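Local coordinates for endo-1,4-beta-xylanase C (Paenibacillus barcinonensis, PDB 4XUR), which hydrolyses internal beta-1,4-xylosidic linkages of xylan, the part described here being its second family 22 carbohydrate-binding module, which binds xylan and holds xylotetraose, at residues Gln91-Ser96 with Met144-Pro149. Sequence-based numbering, arbitrary orientation.
With XYP (beta-D-xylopyranose), chain D.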
loop_
_atom_site.group_PDB
_atom_site.type_symbol
_atom_site.label_atom_id
_atom_site.label_comp_id
_atom_site.label_asym_id
_atom_site.label_seq_id
_atom_site.Cartn_x
_atom_site.Cartn_y
_atom_site.Cartn_z
ATOM N N GLN A 91 6.225 -12.048 -8.971
ATOM C CA GLN A 91 6.881 -11.012 -8.200
ATOM C C GLN A 91 6.158 -10.903 -6.798
ATOM O O GLN A 91 4.961 -11.000 -6.743
ATOM C CB GLN A 91 6.811 -9.686 -8.968
ATOM C CG GLN A 91 7.309 -8.434 -8.227
ATOM C CD GLN A 91 8.778 -8.501 -7.882
ATOM O OE1 GLN A 91 9.608 -8.656 -8.782
ATOM N NE2 GLN A 91 9.119 -8.363 -6.591
ATOM N N VAL A 92 6.953 -10.666 -5.770
ATOM C CA VAL A 92 6.436 -10.444 -4.410
ATOM C C VAL A 92 5.935 -9.009 -4.320
ATOM O O VAL A 92 6.614 -8.079 -4.777
ATOM C CB VAL A 92 7.569 -10.635 -3.359
ATOM C CG1 VAL A 92 7.084 -10.224 -2.000
ATOM C CG2 VAL A 92 8.062 -12.101 -3.444
ATOM N N ILE A 93 4.791 -8.817 -3.687
ATOM C CA ILE A 93 4.364 -7.438 -3.306
ATOM C C ILE A 93 4.131 -7.450 -1.793
ATOM O O ILE A 93 3.605 -8.392 -1.269
ATOM C CB ILE A 93 3.089 -7.013 -4.052
ATOM C CG1 ILE A 93 3.401 -6.724 -5.514
ATOM C CG2 ILE A 93 2.519 -5.727 -3.476
ATOM C CD1 ILE A 93 4.152 -5.424 -5.778
ATOM N N ASN A 94 4.521 -6.373 -1.138
ATOM C CA ASN A 94 4.439 -6.306 0.316
ATOM C C ASN A 94 3.382 -5.289 0.674
ATOM O O ASN A 94 3.217 -4.256 -0.005
ATOM C CB ASN A 94 5.807 -5.828 0.888
ATOM C CG ASN A 94 6.899 -6.898 0.790
ATOM O OD1 ASN A 94 6.640 -8.043 0.391
ATOM N ND2 ASN A 94 8.126 -6.524 1.129
ATOM N N GLY A 95 2.633 -5.560 1.731
ATOM C CA GLY A 95 1.865 -4.470 2.399
ATOM C C GLY A 95 2.679 -3.982 3.593
ATOM O O GLY A 95 3.178 -4.789 4.381
ATOM N N SER A 96 2.805 -2.654 3.722
ATOM C CA SER A 96 3.619 -2.032 4.777
ATOM C C SER A 96 2.929 -0.858 5.458
ATOM O O SER A 96 1.948 -0.295 4.951
ATOM C CB SER A 96 4.943 -1.599 4.209
ATOM O OG SER A 96 5.675 -2.669 3.686
ATOM N N MET A 144 -0.867 3.112 5.499
ATOM C CA MET A 144 -0.684 1.836 4.819
ATOM C C MET A 144 -0.127 2.077 3.420
ATOM O O MET A 144 -0.470 3.036 2.784
ATOM C CB MET A 144 -1.956 1.052 4.759
ATOM C CG MET A 144 -3.051 1.645 3.886
ATOM S SD MET A 144 -4.456 0.511 3.846
ATOM C CE MET A 144 -3.701 -0.872 2.987
ATOM N N TYR A 145 0.734 1.180 2.917
ATOM C CA TYR A 145 1.213 1.308 1.560
ATOM C C TYR A 145 1.601 -0.025 0.969
ATOM O O TYR A 145 1.771 -1.004 1.735
ATOM C CB TYR A 145 2.376 2.329 1.441
ATOM C CG TYR A 145 3.683 1.991 2.093
ATOM C CD1 TYR A 145 3.877 2.287 3.428
ATOM C CD2 TYR A 145 4.771 1.490 1.353
ATOM C CE1 TYR A 145 5.089 2.031 4.039
ATOM C CE2 TYR A 145 5.997 1.219 1.951
ATOM C CZ TYR A 145 6.155 1.525 3.286
ATOM O OH TYR A 145 7.368 1.290 3.933
ATOM N N ALA A 146 1.710 -0.061 -0.366
ATOM C CA ALA A 146 2.223 -1.261 -1.032
ATOM C C ALA A 146 3.538 -0.963 -1.679
ATOM O O ALA A 146 3.782 0.133 -2.138
ATOM C CB ALA A 146 1.233 -1.750 -2.116
ATOM N N GLU A 147 4.380 -2.010 -1.770
ATOM C CA GLU A 147 5.718 -1.869 -2.343
ATOM C C GLU A 147 6.249 -3.243 -2.740
ATOM O O GLU A 147 5.627 -4.245 -2.522
ATOM C CB GLU A 147 6.659 -1.251 -1.344
ATOM C CG GLU A 147 6.898 -2.098 -0.088
ATOM C CD GLU A 147 7.829 -1.436 0.881
ATOM O OE1 GLU A 147 8.661 -0.551 0.487
ATOM O OE2 GLU A 147 7.755 -1.808 2.073
ATOM N N THR A 148 7.430 -3.255 -3.357
ATOM C CA THR A 148 8.183 -4.522 -3.569
ATOM C C THR A 148 9.287 -4.669 -2.492
ATOM O O THR A 148 9.629 -3.741 -1.763
ATOM C CB THR A 148 8.767 -4.595 -4.996
ATOM O OG1 THR A 148 9.400 -3.368 -5.354
ATOM C CG2 THR A 148 7.678 -4.820 -5.935
ATOM N N PRO A 149 9.815 -5.883 -2.382
ATOM C CA PRO A 149 10.794 -6.073 -1.252
ATOM C C PRO A 149 11.989 -5.139 -1.290
ATOM O O PRO A 149 12.551 -4.866 -2.310
ATOM C CB PRO A 149 11.216 -7.537 -1.453
ATOM C CG PRO A 149 10.033 -8.201 -2.051
ATOM C CD PRO A 149 9.464 -7.149 -3.000
HETATM C C1 XYP D . 11.604 1.846 3.498
HETATM C C2 XYP D . 10.965 0.592 2.902
HETATM C C3 XYP D . 10.547 -0.404 3.977
HETATM C C4 XYP D . 11.727 -0.644 4.948
HETATM C C5 XYP D . 12.327 0.678 5.435
HETATM O O2 XYP D . 9.791 0.958 2.188
HETATM O O3 XYP D . 10.166 -1.632 3.408
HETATM O O4 XYP D . 11.199 -1.386 6.072
HETATM O O5 XYP D . 12.747 1.456 4.334
#
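Asn94 pairs with Glu147 and Ser96 with Tyr145, both hydrogen-bonded antiparallel pairs, with Gly95 and Ala146 the non-hydrogen-bonded pair between them and the short axes 4.7 Å apart at closest approach. This register sets Asn94, Ser96, Tyr145 and Glu147 on one face of the sheet, where Tyr145 and Glu147 bind the glycan. Ser96 CB sits over one face of the Tyr145 ring, 3.7 Å from its centroid, a CH-pi contact. From the same serine, OG donates to Glu147 OE2 over 2.8 Å, meeting the oxygen on its anti side and 23° out of the carboxylate plane. The module is a beta-sandwich, and strands 90-101 and 139-147 are the inner pair of its four-stranded, glycan-binding sheet. Glu147 leaves its strand with CG between the backbone N and the carbonyl carbon (chi1 64°) and then runs extended, carrying the carboxylate to the xylose: OE1 accepts from XYP O2 at 2.5 Å and OE2 from XYP O3 at 2.8 Å. Because Ser96 also donates to OE2, the carboxylate is gripped three times, which should restrict its rotation. Tyr145 OH donates to XYP O2 at 3.0 Å, while Arg31 makes a cation-pi contact with the ring. Farther along, Val92 CG1 packs on Pro149 CG at 3.6 Å; Asn94 ND2 lies 3.6 Å from Pro149 CA, the side chains crossing at about a right angle, and Asn94 OD1 is hydrogen-bonded to Ser115.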